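Local coordinates for protein CDA peptide synthetase I (Streptomyces coelicolor, PDB 4JN3) that forms the first condensation domain of a large, multidomain peptide synthetase, at residues T253-R258 with F431-A436; F278-T283 with T442-A447; L405-E410 with V423-F428. All blocks are in the same frame, centred on the assembly; numbering follows the deposited sequence.

Contact 1: residues T253-R258 with F431-A436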
ATOM      1  N   THR A 253      14.780  -0.935 -16.809  1.00 12.05           N
ATOM      2  CA  THR A 253      13.745  -1.845 -16.319  1.00 10.33           C
ATOM      3  C   THR A 253      13.207  -2.821 -17.368  1.00 13.25           C
ATOM      4  O   THR A 253      12.599  -3.833 -17.015  1.00 12.37           O
ATOM      5  CB  THR A 253      12.562  -1.071 -15.712  1.00 11.00           C
ATOM      6  OG1 THR A 253      11.943  -0.279 -16.731  1.00 11.52           O
ATOM      7  CG2 THR A 253      13.046  -0.157 -14.586  1.00 13.14           C
ATOM      8  N   GLU A 254      13.417  -2.524 -18.647  1.00 13.12           N
ATOM      9  CA  GLU A 254      12.908  -3.401 -19.710  1.00 14.29           C
ATOM     10  C   GLU A 254      13.365  -4.848 -19.541  1.00 13.81           C
ATOM     11  O   GLU A 254      12.630  -5.779 -19.877  1.00 13.72           O
ATOM     12  CB  GLU A 254      13.276  -2.867 -21.103  1.00 12.13           C
ATOM     13  CG  GLU A 254      12.439  -1.673 -21.554  1.00 14.89           C
ATOM     14  CD  GLU A 254      13.038  -0.944 -22.753  1.00 16.76           C
ATOM     15  OE1 GLU A 254      14.159  -1.301 -23.173  1.00 19.33           O
ATOM     16  OE2 GLU A 254      12.386  -0.013 -23.265  1.00 18.41           O
ATOM     17  N   VAL A 255      14.568  -5.040 -19.004  1.00 13.90           N
ATOM     18  CA  VAL A 255      15.117  -6.379 -18.809  1.00 12.34           C
ATOM     19  C   VAL A 255      14.225  -7.267 -17.933  1.00 12.93           C
ATOM     20  O   VAL A 255      14.202  -8.486 -18.104  1.00 13.00           O
ATOM     21  CB  VAL A 255      16.541  -6.339 -18.218  1.00 15.09           C
ATOM     22  CG1 VAL A 255      16.511  -5.845 -16.771  1.00 12.71           C
ATOM     23  CG2 VAL A 255      17.185  -7.716 -18.292  1.00 15.69           C
ATOM     24  N   LEU A 256      13.505  -6.662 -16.988  1.00 11.80           N
ATOM     25  CA  LEU A 256      12.563  -7.420 -16.165  1.00 12.02           C
ATOM     26  C   LEU A 256      11.439  -8.001 -17.016  1.00 11.09           C
ATOM     27  O   LEU A 256      10.993  -9.128 -16.790  1.00 12.55           O
ATOM     28  CB  LEU A 256      11.970  -6.547 -15.057  1.00 12.87           C
ATOM     29  CG  LEU A 256      12.951  -6.049 -14.001  1.00 15.21           C
ATOM     30  CD1 LEU A 256      12.231  -5.186 -12.971  1.00 14.71           C
ATOM     31  CD2 LEU A 256      13.631  -7.221 -13.323  1.00 18.53           C
ATOM     32  N   GLY A 257      10.981  -7.220 -17.987  1.00 12.08           N
ATOM     33  CA  GLY A 257       9.967  -7.678 -18.918  1.00 15.56           C
ATOM     34  C   GLY A 257      10.455  -8.825 -19.777  1.00 16.74           C
ATOM     35  O   GLY A 257       9.712  -9.766 -20.055  1.00 15.29           O
ATOM     36  N   ARG A 258      11.715  -8.764 -20.197  1.00 14.38           N
ATOM     37  CA  ARG A 258      12.278  -9.845 -21.003  1.00 13.41           C
ATOM     38  C   ARG A 258      12.425 -11.135 -20.201  1.00 14.49           C
ATOM     39  O   ARG A 258      12.203 -12.225 -20.723  1.00 15.03           O
ATOM     40  CB  ARG A 258      13.609  -9.427 -21.636  1.00 15.12           C
ATOM     41  CG  ARG A 258      13.464  -8.308 -22.653  1.00 14.78           C
ATOM     42  CD  ARG A 258      14.734  -8.121 -23.481  1.00 17.85           C
ATOM     43  NE  ARG A 258      15.876  -7.691 -22.677  1.00 17.26           N
ATOM     44  CZ  ARG A 258      16.174  -6.421 -22.418  1.00 16.93           C
ATOM     45  NH1 ARG A 258      15.409  -5.444 -22.892  1.00 15.83           N
ATOM     46  NH2 ARG A 258      17.236  -6.126 -21.680  1.00 20.63           N
ATOM     47  N   PHE A 431      21.634  -6.219  -8.705  1.00 13.78           N
ATOM     48  CA  PHE A 431      21.613  -7.681  -8.664  1.00 13.79           C
ATOM     49  C   PHE A 431      20.388  -8.221  -9.406  1.00 21.52           C
ATOM     50  O   PHE A 431      20.493  -9.152 -10.203  1.00 18.15           O
ATOM     51  CB  PHE A 431      21.628  -8.176  -7.216  1.00 15.44           C
ATOM     52  CG  PHE A 431      21.796  -9.666  -7.078  1.00 18.08           C
ATOM     53  CD1 PHE A 431      22.924 -10.301  -7.579  1.00 20.25           C
ATOM     54  CD2 PHE A 431      20.837 -10.427  -6.430  1.00 19.98           C
ATOM     55  CE1 PHE A 431      23.086 -11.674  -7.450  1.00 21.59           C
ATOM     56  CE2 PHE A 431      20.993 -11.799  -6.293  1.00 19.93           C
ATOM     57  CZ  PHE A 431      22.122 -12.422  -6.803  1.00 25.77           C
ATOM     58  N   LEU A 432      19.227  -7.627  -9.144  1.00 17.69           N
ATOM     59  CA  LEU A 432      17.993  -8.029  -9.818  1.00 13.26           C
ATOM     60  C   LEU A 432      18.140  -7.943 -11.335  1.00 16.67           C
ATOM     61  O   LEU A 432      17.739  -8.855 -12.066  1.00 16.43           O
ATOM     62  CB  LEU A 432      16.828  -7.152  -9.350  1.00 14.98           C
ATOM     63  CG  LEU A 432      15.484  -7.334 -10.059  1.00 17.33           C
ATOM     64  CD1 LEU A 432      14.909  -8.717  -9.788  1.00 15.87           C
ATOM     65  CD2 LEU A 432      14.506  -6.249  -9.626  1.00 15.14           C
ATOM     66  N   ALA A 433      18.719  -6.843 -11.805  1.00 12.70           N
ATOM     67  CA  ALA A 433      18.913  -6.635 -13.237  1.00 15.64           C
ATOM     68  C   ALA A 433      19.884  -7.660 -13.822  1.00 18.99           C
ATOM     69  O   ALA A 433      19.713  -8.113 -14.959  1.00 17.32           O
ATOM     70  CB  ALA A 433      19.403  -5.221 -13.509  1.00 17.44           C
ATOM     71  N   GLU A 434      20.895  -8.023 -13.037  1.00 18.33           N
ATOM     72  CA  GLU A 434      21.892  -8.999 -13.466  1.00 24.93           C
ATOM     73  C   GLU A 434      21.237 -10.365 -13.618  1.00 21.72           C
ATOM     74  O   GLU A 434      21.481 -11.080 -14.595  1.00 19.05           O
ATOM     75  CB  GLU A 434      23.039  -9.069 -12.450  1.00 21.78           C
ATOM     76  CG  GLU A 434      24.272  -9.808 -12.942  1.00 33.33           C
ATOM     77  CD  GLU A 434      25.119  -8.974 -13.885  1.00 40.19           C
ATOM     78  OE1 GLU A 434      24.942  -7.737 -13.917  1.00 38.80           O
ATOM     79  OE2 GLU A 434      25.966  -9.556 -14.594  1.00 43.70           O
ATOM     80  N   LEU A 435      20.393 -10.715 -12.651  1.00 14.89           N
ATOM     81  CA  LEU A 435      19.635 -11.963 -12.688  1.00 17.56           C
ATOM     82  C   LEU A 435      18.704 -12.005 -13.895  1.00 20.38           C
ATOM     83  O   LEU A 435      18.645 -13.007 -14.613  1.00 18.08           O
ATOM     84  CB  LEU A 435      18.812 -12.130 -11.406  1.00 13.99           C
ATOM     85  CG  LEU A 435      19.565 -12.432 -10.112  1.00 20.47           C
ATOM     86  CD1 LEU A 435      18.665 -12.203  -8.904  1.00 20.24           C
ATOM     87  CD2 LEU A 435      20.098 -13.859 -10.130  1.00 20.96           C
ATOM     88  N   ALA A 436      17.983 -10.908 -14.112  1.00 17.76           N
ATOM     89  CA  ALA A 436      16.973 -10.828 -15.164  1.00 14.44           C
ATOM     90  C   ALA A 436      17.576 -10.887 -16.566  1.00 17.73           C
ATOM     91  O   ALA A 436      16.929 -11.360 -17.504  1.00 17.93           O
ATOM     92  CB  ALA A 436      16.134  -9.558 -14.996  1.00 13.59           C
TER
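Val255 and Leu256, neighbours on one helix, straddle Ala436 on the other. Val255 CG2 lies over the backbone of that alanine, 3.6 Å from Ala436 C, while CG1 leans toward the methyl groups of Ala436 and, more loosely, Ala433. The torsion explains this split: CG2 stands anti to the backbone N and CG1 sits between N and the carbonyl carbon (chi1 69°), so both branches face residues 431-436. Leu256 works from the other flank. Its CD2 touches two partners at once, Leu432 CG at 3.8 Å and Ala436 CB also at 3.8 Å, and the side chains of Leu256 and Leu432 cross at about a right angle. Ala436 CB also rests 3.8 Å from the carbonyl oxygen Val255 O. No hydrogen bond spans the pair; methyl groups pack on one another and on backbone atoms.

The short side chain of Ala436, with Ala433 beside it, lets the backbones come near: Leu256 CA and Ala436 CA are 5.7 Å apart, and the segment axes approach to 8.9 Å, crossing at 41°. Just there helix 253-258 is kinked: the regular i-to-i-4 bonding breaks at Val255 and Leu256, and Leu256 N bonds to Thr253 O instead.

Further out, Thr253 OG1 is hydrogen-bonded to Pro401 O, and both Thr253 and Leu256 lean on Leu405 of strand 404-411. On its other flank, helix 418-437 sends Phe431 and Leu435 against Ala277 of helix 267-283, so it lies packed among helix 250-263, helix 267-283 and the sheet.

Contact 2: residues F278-T283 with T442-A447; sequences FLHRTT and TVDEVA
Arg281 and His280 reach across to the turn at 442-447 with two different kinds of polar grip. The arginine serves backbone carbonyls: NH1 gives one nearly straight bond to Val446 O (2.7 Å, 166°), which lies in the guanidinium plane and accepts on a lone pair, and a more bent one to Val443 O at 2.8 Å, tilted from that plane. Bends at chi2 (-69°) and chi3 (-56°) curl the chain round to bring NH1 between the two oxygens, while Asp444 O sits over one face of the guanidinium.

The histidine meets a carboxylate. His280 NE2 donates to Asp444 OD1 at 3.0 Å, in the plane of the ring and onto the syn lone pair, and a water hydrogen-bonded to both NE2 and Asp444 OD2 closes a small bridge. With ND1 bonded to Ala285 O on the other side, the imidazole is held in its rotation and may well carry a proton on each nitrogen, a charge that the aspartate would probably stabilise.

In the fold, these bonds join the last turns of helix 267-283 to the loop that follows helix 418-437, close to the C terminus of the chain.

Apolar contact is thinner. Val443 CG1 touches His280 CD2 and Arg281 CG, each at 4.2 Å, with Arg281 and Val443 running past each other in opposite directions, and Arg281 also packs on Phe431.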
ATOM      1  N   PHE A 278      18.456 -12.529  -3.668  1.00 17.22           N
ATOM      2  CA  PHE A 278      19.267 -11.521  -2.996  1.00 18.87           C
ATOM      3  C   PHE A 278      19.443 -11.847  -1.514  1.00 21.20           C
ATOM      4  O   PHE A 278      20.544 -11.731  -0.973  1.00 20.04           O
ATOM      5  CB  PHE A 278      18.625 -10.143  -3.179  1.00 17.91           C
ATOM      6  CG  PHE A 278      19.414  -9.014  -2.588  1.00 17.65           C
ATOM      7  CD1 PHE A 278      20.553  -8.541  -3.218  1.00 16.62           C
ATOM      8  CD2 PHE A 278      18.993  -8.401  -1.419  1.00 19.34           C
ATOM      9  CE1 PHE A 278      21.271  -7.487  -2.680  1.00 17.16           C
ATOM     10  CE2 PHE A 278      19.705  -7.348  -0.876  1.00 21.06           C
ATOM     11  CZ  PHE A 278      20.846  -6.892  -1.507  1.00 22.20           C
ATOM     12  N   LEU A 279      18.356 -12.249  -0.858  1.00 18.24           N
ATOM     13  CA  LEU A 279      18.424 -12.673   0.538  1.00 22.25           C
ATOM     14  C   LEU A 279      19.339 -13.883   0.688  1.00 25.30           C
ATOM     15  O   LEU A 279      20.149 -13.954   1.614  1.00 22.93           O
ATOM     16  CB  LEU A 279      17.035 -13.027   1.066  1.00 19.78           C
ATOM     17  CG  LEU A 279      16.067 -11.861   1.256  1.00 21.11           C
ATOM     18  CD1 LEU A 279      14.731 -12.372   1.764  1.00 24.23           C
ATOM     19  CD2 LEU A 279      16.658 -10.859   2.221  1.00 25.99           C
ATOM     20  N   HIS A 280      19.193 -14.839  -0.223  1.00 19.39           N
ATOM     21  CA  HIS A 280      20.017 -16.046  -0.203  1.00 25.55           C
ATOM     22  C   HIS A 280      21.505 -15.720  -0.314  1.00 31.21           C
ATOM     23  O   HIS A 280      22.322 -16.246   0.445  1.00 22.65           O
ATOM     24  CB  HIS A 280      19.609 -16.998  -1.329  1.00 21.89           C
ATOM     25  CG  HIS A 280      20.582 -18.116  -1.551  1.00 21.76           C
ATOM     26  ND1 HIS A 280      20.833 -19.084  -0.602  1.00 27.38           N
ATOM     27  CD2 HIS A 280      21.377 -18.410  -2.607  1.00 29.60           C
ATOM     28  CE1 HIS A 280      21.735 -19.930  -1.067  1.00 29.99           C
ATOM     29  NE2 HIS A 280      22.080 -19.544  -2.282  1.00 32.37           N
ATOM     30  N   ARG A 281      21.852 -14.852  -1.259  1.00 19.31           N
ATOM     31  CA  ARG A 281      23.249 -14.502  -1.495  1.00 23.31           C
ATOM     32  C   ARG A 281      23.818 -13.643  -0.372  1.00 32.12           C
ATOM     33  O   ARG A 281      25.022 -13.662  -0.119  1.00 29.48           O
ATOM     34  CB  ARG A 281      23.411 -13.787  -2.841  1.00 25.44           C
ATOM     35  CG  ARG A 281      23.227 -14.687  -4.056  1.00 22.66           C
ATOM     36  CD  ARG A 281      24.366 -15.693  -4.175  1.00 29.06           C
ATOM     37  NE  ARG A 281      25.657 -15.017  -4.226  1.00 27.04           N
ATOM     38  CZ  ARG A 281      26.184 -14.501  -5.332  1.00 24.98           C
ATOM     39  NH1 ARG A 281      25.532 -14.593  -6.485  1.00 26.77           N
ATOM     40  NH2 ARG A 281      27.362 -13.895  -5.288  1.00 30.94           N
ATOM     41  N   THR A 282      22.947 -12.900   0.305  1.00 29.26           N
ATOM     42  CA  THR A 282      23.367 -12.005   1.380  1.00 24.82           C
ATOM     43  C   THR A 282      23.629 -12.743   2.689  1.00 32.46           C
ATOM     44  O   THR A 282      24.602 -12.460   3.388  1.00 32.56           O
ATOM     45  CB  THR A 282      22.315 -10.905   1.646  1.00 25.68           C
ATOM     46  OG1 THR A 282      22.219 -10.050   0.504  1.00 28.53           O
ATOM     47  CG2 THR A 282      22.710 -10.072   2.857  1.00 40.60           C
ATOM     48  N   THR A 283      22.757 -13.690   3.014  1.00 31.17           N
ATOM     49  CA  THR A 283      22.805 -14.361   4.309  1.00 36.15           C
ATOM     50  C   THR A 283      23.289 -15.805   4.211  1.00 40.83           C
ATOM     51  O   THR A 283      23.700 -16.399   5.209  1.00 44.46           O
ATOM     52  CB  THR A 283      21.423 -14.355   4.976  1.00 35.40           C
ATOM     53  OG1 THR A 283      20.525 -15.165   4.207  1.00 35.27           O
ATOM     54  CG2 THR A 283      20.880 -12.936   5.059  1.00 36.98           C
ATOM     55  N   THR A 442      23.307 -19.529 -13.084  1.00 26.07           N
ATOM     56  CA  THR A 442      23.230 -20.075 -11.736  1.00 25.50           C
ATOM     57  C   THR A 442      23.263 -18.950 -10.700  1.00 24.27           C
ATOM     58  O   THR A 442      24.164 -18.113 -10.716  1.00 27.50           O
ATOM     59  CB  THR A 442      24.401 -21.049 -11.474  1.00 31.51           C
ATOM     60  OG1 THR A 442      24.302 -22.162 -12.370  1.00 32.44           O
ATOM     61  CG2 THR A 442      24.364 -21.553 -10.049  1.00 35.31           C
ATOM     62  N   VAL A 443      22.277 -18.927  -9.808  1.00 25.65           N
ATOM     63  CA  VAL A 443      22.170 -17.856  -8.814  1.00 24.58           C
ATOM     64  C   VAL A 443      23.461 -17.662  -8.014  1.00 23.74           C
ATOM     65  O   VAL A 443      23.887 -16.531  -7.772  1.00 21.91           O
ATOM     66  CB  VAL A 443      20.992 -18.094  -7.851  1.00 25.55           C
ATOM     67  CG1 VAL A 443      21.085 -17.165  -6.648  1.00 25.39           C
ATOM     68  CG2 VAL A 443      19.666 -17.898  -8.582  1.00 24.12           C
ATOM     69  N   ASP A 444      24.086 -18.765  -7.614  1.00 30.23           N
ATOM     70  CA  ASP A 444      25.312 -18.693  -6.819  1.00 26.71           C
ATOM     71  C   ASP A 444      26.494 -18.111  -7.592  1.00 25.65           C
ATOM     72  O   ASP A 444      27.511 -17.762  -6.997  1.00 34.57           O
ATOM     73  CB  ASP A 444      25.681 -20.069  -6.260  1.00 32.98           C
ATOM     74  CG  ASP A 444      24.693 -20.560  -5.224  1.00 40.01           C
ATOM     75  OD1 ASP A 444      24.063 -19.709  -4.562  1.00 43.12           O
ATOM     76  OD2 ASP A 444      24.544 -21.790  -5.076  1.00 45.09           O
ATOM     77  N   GLU A 445      26.355 -18.001  -8.911  1.00 20.34           N
ATOM     78  CA  GLU A 445      27.442 -17.513  -9.757  1.00 28.39           C
ATOM     79  C   GLU A 445      27.222 -16.090 -10.263  1.00 28.62           C
ATOM     80  O   GLU A 445      28.132 -15.475 -10.813  1.00 27.11           O
ATOM     81  CB  GLU A 445      27.659 -18.449 -10.947  1.00 30.69           C
ATOM     82  CG  GLU A 445      28.108 -19.850 -10.560  1.00 37.65           C
ATOM     83  CD  GLU A 445      28.292 -20.756 -11.763  1.00 47.72           C
ATOM     84  OE1 GLU A 445      28.145 -20.270 -12.906  1.00 41.00           O
ATOM     85  OE2 GLU A 445      28.583 -21.955 -11.562  1.00 49.70           O
ATOM     86  N   VAL A 446      26.014 -15.568 -10.079  1.00 30.93           N
ATOM     87  CA  VAL A 446      25.683 -14.239 -10.587  1.00 20.23           C
ATOM     88  C   VAL A 446      26.405 -13.128  -9.825  1.00 18.90           C
ATOM     89  O   VAL A 446      26.495 -13.156  -8.596  1.00 24.09           O
ATOM     90  CB  VAL A 446      24.163 -13.987 -10.549  1.00 29.17           C
ATOM     91  CG1 VAL A 446      23.844 -12.616 -11.113  1.00 27.58           C
ATOM     92  CG2 VAL A 446      23.429 -15.071 -11.327  1.00 24.39           C
ATOM     93  N   ALA A 447      26.910 -12.148 -10.567  1.00 28.43           N
ATOM     94  CA  ALA A 447      27.664 -11.041  -9.987  1.00 28.18           C
ATOM     95  C   ALA A 447      26.854 -10.257  -8.954  1.00 33.91           C
ATOM     96  O   ALA A 447      25.758  -9.780  -9.240  1.00 31.86           O
ATOM     97  CB  ALA A 447      28.169 -10.112 -11.087  1.00 31.18           C
TER
HETATM   98  O   HOH W   1      23.462 -22.144  -2.578  1.00 38.60           O

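Contact 3: residues L405-E410 with V423-F428; sequences LRVDFE and VLQERF
Val407 O is the polar atom that the Gln425 side chain reaches: as modelled, Gln425 OE1 lies 2.8 Å away. Two acceptors would not sit so close, so the amide is probably turned over in the model, and a hydrogen bond to the strand carbonyl may exist with it turned back. What carries the amide to the strand is clearer, since the glutamine chain is extended from a CG anti to the backbone N (chi1 -177°).

The same chain passes over Phe409. Gln425 CA stands 3.8 Å from the centroid of that ring, 15° off its normal, a CH-pi contact, and Gln425 CG covers Phe409 CD1 at 3.7 Å. Two further residues meet the rim of the ring near its plane: Leu424 CG at 4.0 Å from Phe409 CE2, and Phe428 CD2 at 3.9 Å from Phe409 CZ. Phe428 in turn stacks edge-to-face with Phe278 of helix 267-283.

This is helix-on-sheet packing. Helix 418-437 lies across the four-stranded mixed sheet, its segment axis 9.2 Å from that of the strand, and Phe409 also touches Leu393 and Ile395 of the adjoining strand. Alternation along the strand turns Asp408 away from the helix, where it bonds to Ser245.

The contacts are mostly apolar and CH-pi, so dispersion probably contributes much of the cohesion, with the glutamine amide as the polar group brought up to the strand backbone.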
ATOM      1  N   LEU A 405      10.318   2.192 -13.504  1.00 12.28           N
ATOM      2  CA  LEU A 405       9.855   1.878 -12.160  1.00 13.71           C
ATOM      3  C   LEU A 405      10.271   2.922 -11.129  1.00 17.02           C
ATOM      4  O   LEU A 405      11.231   3.666 -11.325  1.00 17.40           O
ATOM      5  CB  LEU A 405      10.376   0.505 -11.728  1.00 16.64           C
ATOM      6  CG  LEU A 405       9.942  -0.702 -12.564  1.00 14.86           C
ATOM      7  CD1 LEU A 405      10.768  -1.934 -12.204  1.00 16.01           C
ATOM      8  CD2 LEU A 405       8.454  -0.965 -12.385  1.00 17.71           C
ATOM      9  N   ARG A 406       9.516   2.978 -10.039  1.00 13.19           N
ATOM     10  CA  ARG A 406       9.970   3.623  -8.816  1.00 13.53           C
ATOM     11  C   ARG A 406      10.168   2.508  -7.805  1.00 12.61           C
ATOM     12  O   ARG A 406       9.259   1.708  -7.573  1.00 16.71           O
ATOM     13  CB  ARG A 406       8.923   4.604  -8.288  1.00 18.08           C
ATOM     14  CG  ARG A 406       8.513   5.678  -9.272  1.00 27.47           C
ATOM     15  CD  ARG A 406       9.609   6.702  -9.461  1.00 40.27           C
ATOM     16  NE  ARG A 406       9.935   7.387  -8.213  1.00 33.79           N
ATOM     17  CZ  ARG A 406      10.839   8.357  -8.114  1.00 46.29           C
ATOM     18  NH1 ARG A 406      11.500   8.759  -9.192  1.00 38.97           N
ATOM     19  NH2 ARG A 406      11.080   8.925  -6.939  1.00 43.64           N
ATOM     20  N   VAL A 407      11.355   2.439  -7.217  1.00 10.77           N
ATOM     21  CA  VAL A 407      11.628   1.441  -6.190  1.00 13.36           C
ATOM     22  C   VAL A 407      11.824   2.143  -4.852  1.00 10.13           C
ATOM     23  O   VAL A 407      12.743   2.945  -4.692  1.00 15.79           O
ATOM     24  CB  VAL A 407      12.875   0.600  -6.518  1.00 12.10           C
ATOM     25  CG1 VAL A 407      13.101  -0.455  -5.445  1.00 14.95           C
ATOM     26  CG2 VAL A 407      12.725  -0.062  -7.894  1.00 13.39           C
ATOM     27  N   ASP A 408      10.941   1.859  -3.902  1.00 11.37           N
ATOM     28  CA  ASP A 408      11.030   2.470  -2.580  1.00 11.37           C
ATOM     29  C   ASP A 408      11.464   1.434  -1.555  1.00 16.42           C
ATOM     30  O   ASP A 408      10.819   0.402  -1.389  1.00 13.58           O
ATOM     31  CB  ASP A 408       9.682   3.064  -2.161  1.00 12.53           C
ATOM     32  CG  ASP A 408       9.425   4.428  -2.769  1.00 17.26           C
ATOM     33  OD1 ASP A 408       9.864   4.677  -3.906  1.00 16.52           O
ATOM     34  OD2 ASP A 408       8.786   5.264  -2.098  1.00 25.23           O
ATOM     35  N   PHE A 409      12.565   1.710  -0.869  1.00 13.27           N
ATOM     36  CA  PHE A 409      12.951   0.902   0.274  1.00 16.42           C
ATOM     37  C   PHE A 409      12.474   1.625   1.527  1.00 14.13           C
ATOM     38  O   PHE A 409      12.909   2.743   1.814  1.00 13.89           O
ATOM     39  CB  PHE A 409      14.467   0.692   0.298  1.00 13.26           C
ATOM     40  CG  PHE A 409      14.919  -0.553  -0.421  1.00 13.18           C
ATOM     41  CD1 PHE A 409      14.423  -0.864  -1.675  1.00 13.74           C
ATOM     42  CD2 PHE A 409      15.848  -1.403   0.158  1.00 15.25           C
ATOM     43  CE1 PHE A 409      14.840  -2.009  -2.341  1.00 16.70           C
ATOM     44  CE2 PHE A 409      16.268  -2.550  -0.500  1.00 15.60           C
ATOM     45  CZ  PHE A 409      15.764  -2.851  -1.753  1.00 12.93           C
ATOM     46  N   GLU A 410      11.544   1.002   2.243  1.00 12.72           N
ATOM     47  CA  GLU A 410      10.969   1.599   3.440  1.00 13.94           C
ATOM     48  C   GLU A 410      11.455   0.821   4.644  1.00 13.07           C
ATOM     49  O   GLU A 410      11.022  -0.307   4.873  1.00 12.26           O
ATOM     50  CB  GLU A 410       9.440   1.548   3.386  1.00 12.44           C
ATOM     51  CG  GLU A 410       8.843   2.142   2.110  1.00 11.98           C
ATOM     52  CD  GLU A 410       7.327   2.091   2.089  1.00  9.40           C
ATOM     53  OE1 GLU A 410       6.742   1.190   2.722  1.00 15.67           O
ATOM     54  OE2 GLU A 410       6.722   2.966   1.437  1.00 14.10           O
ATOM     55  N   VAL A 423      22.203   2.216   0.238  1.00 19.85           N
ATOM     56  CA  VAL A 423      23.233   1.242  -0.119  1.00 19.39           C
ATOM     57  C   VAL A 423      22.633  -0.114  -0.487  1.00 22.34           C
ATOM     58  O   VAL A 423      23.010  -0.720  -1.492  1.00 20.85           O
ATOM     59  CB  VAL A 423      24.249   1.047   1.026  1.00 24.20           C
ATOM     60  CG1 VAL A 423      25.108  -0.190   0.771  1.00 25.84           C
ATOM     61  CG2 VAL A 423      25.108   2.291   1.186  1.00 22.46           C
ATOM     62  N   LEU A 424      21.702  -0.585   0.336  1.00 18.31           N
ATOM     63  CA  LEU A 424      21.062  -1.878   0.121  1.00 18.68           C
ATOM     64  C   LEU A 424      20.236  -1.868  -1.164  1.00 17.97           C
ATOM     65  O   LEU A 424      20.234  -2.836  -1.929  1.00 17.47           O
ATOM     66  CB  LEU A 424      20.159  -2.211   1.308  1.00 20.33           C
ATOM     67  CG  LEU A 424      19.629  -3.641   1.388  1.00 24.53           C
ATOM     68  CD1 LEU A 424      20.785  -4.611   1.582  1.00 24.55           C
ATOM     69  CD2 LEU A 424      18.612  -3.776   2.520  1.00 27.97           C
ATOM     70  N   GLN A 425      19.527  -0.766  -1.380  1.00 15.72           N
ATOM     71  CA  GLN A 425      18.667  -0.599  -2.542  1.00 19.14           C
ATOM     72  C   GLN A 425      19.470  -0.682  -3.836  1.00 19.74           C
ATOM     73  O   GLN A 425      19.076  -1.367  -4.781  1.00 17.28           O
ATOM     74  CB  GLN A 425      17.964   0.750  -2.445  1.00 19.59           C
ATOM     75  CG  GLN A 425      16.962   1.054  -3.537  1.00 19.36           C
ATOM     76  CD  GLN A 425      16.312   2.395  -3.306  1.00 20.93           C
ATOM     77  OE1 GLN A 425      15.086   2.506  -3.211  1.00 19.52           O
ATOM     78  NE2 GLN A 425      17.134   3.428  -3.189  1.00 15.29           N
ATOM     79  N   GLU A 426      20.595   0.026  -3.874  1.00 19.53           N
ATOM     80  CA  GLU A 426      21.453   0.041  -5.053  1.00 21.43           C
ATOM     81  C   GLU A 426      21.983  -1.353  -5.347  1.00 19.83           C
ATOM     82  O   GLU A 426      21.939  -1.818  -6.486  1.00 18.75           O
ATOM     83  CB  GLU A 426      22.619   1.018  -4.871  1.00 22.81           C
ATOM     84  CG  GLU A 426      23.657   0.966  -5.988  1.00 25.39           C
ATOM     85  CD  GLU A 426      23.120   1.474  -7.314  1.00 27.32           C
ATOM     86  OE1 GLU A 426      22.008   2.037  -7.330  1.00 24.66           O
ATOM     87  OE2 GLU A 426      23.813   1.312  -8.341  1.00 29.17           O
ATOM     88  N   ARG A 427      22.484  -2.025  -4.316  1.00 18.57           N
ATOM     89  CA  ARG A 427      22.992  -3.378  -4.489  1.00 17.30           C
ATOM     90  C   ARG A 427      21.889  -4.315  -4.980  1.00 20.91           C
ATOM     91  O   ARG A 427      22.124  -5.152  -5.855  1.00 16.01           O
ATOM     92  CB  ARG A 427      23.630  -3.894  -3.195  1.00 24.11           C
ATOM     93  CG  ARG A 427      24.858  -3.093  -2.778  1.00 39.40           C
ATOM     94  CD  ARG A 427      25.497  -3.641  -1.514  1.00 44.27           C
ATOM     95  NE  ARG A 427      25.734  -5.076  -1.612  1.00 34.33           N
ATOM     96  CZ  ARG A 427      25.076  -5.988  -0.906  1.00 49.15           C
ATOM     97  NH1 ARG A 427      24.149  -5.609  -0.033  1.00 47.38           N
ATOM     98  NH2 ARG A 427      25.353  -7.274  -1.061  1.00 57.02           N
ATOM     99  N   PHE A 428      20.679  -4.153  -4.445  1.00 16.56           N
ATOM    100  CA  PHE A 428      19.563  -4.985  -4.893  1.00 16.66           C
ATOM    101  C   PHE A 428      19.166  -4.767  -6.352  1.00 14.93           C
ATOM    102  O   PHE A 428      19.047  -5.727  -7.112  1.00 14.91           O
ATOM    103  CB  PHE A 428      18.318  -4.814  -4.017  1.00 15.64           C
ATOM    104  CG  PHE A 428      17.098  -5.467  -4.603  1.00 17.21           C
ATOM    105  CD1 PHE A 428      16.989  -6.847  -4.640  1.00 12.84           C
ATOM    106  CD2 PHE A 428      16.073  -4.706  -5.140  1.00 14.92           C
ATOM    107  CE1 PHE A 428      15.879  -7.459  -5.196  1.00 17.32           C
ATOM    108  CE2 PHE A 428      14.956  -5.313  -5.698  1.00 14.82           C
ATOM    109  CZ  PHE A 428      14.862  -6.692  -5.724  1.00 12.44           C
TER

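Overall arrangement
Following the chain from the N terminus, helix 250-263 and then helix 267-283 supply the opening ends of contacts 1 and 2. The partners come much later, through strand 404-411, helix 418-437 and the final loop. Contact 3 closes a short loop from 405-410 to 423-428, nested inside the long loops that contacts 1 and 2 close. Those two cross, because 278-283 lies within the loop of contact 1 while its partner 442-447 comes after 431-436. Helix 418-437 serves both contact 1 and contact 3, and Phe431 on it touches Phe278, linking contacts 1 and 2. Together the contacts tie the closing part of the chain to two earlier helices and the four-stranded sheet.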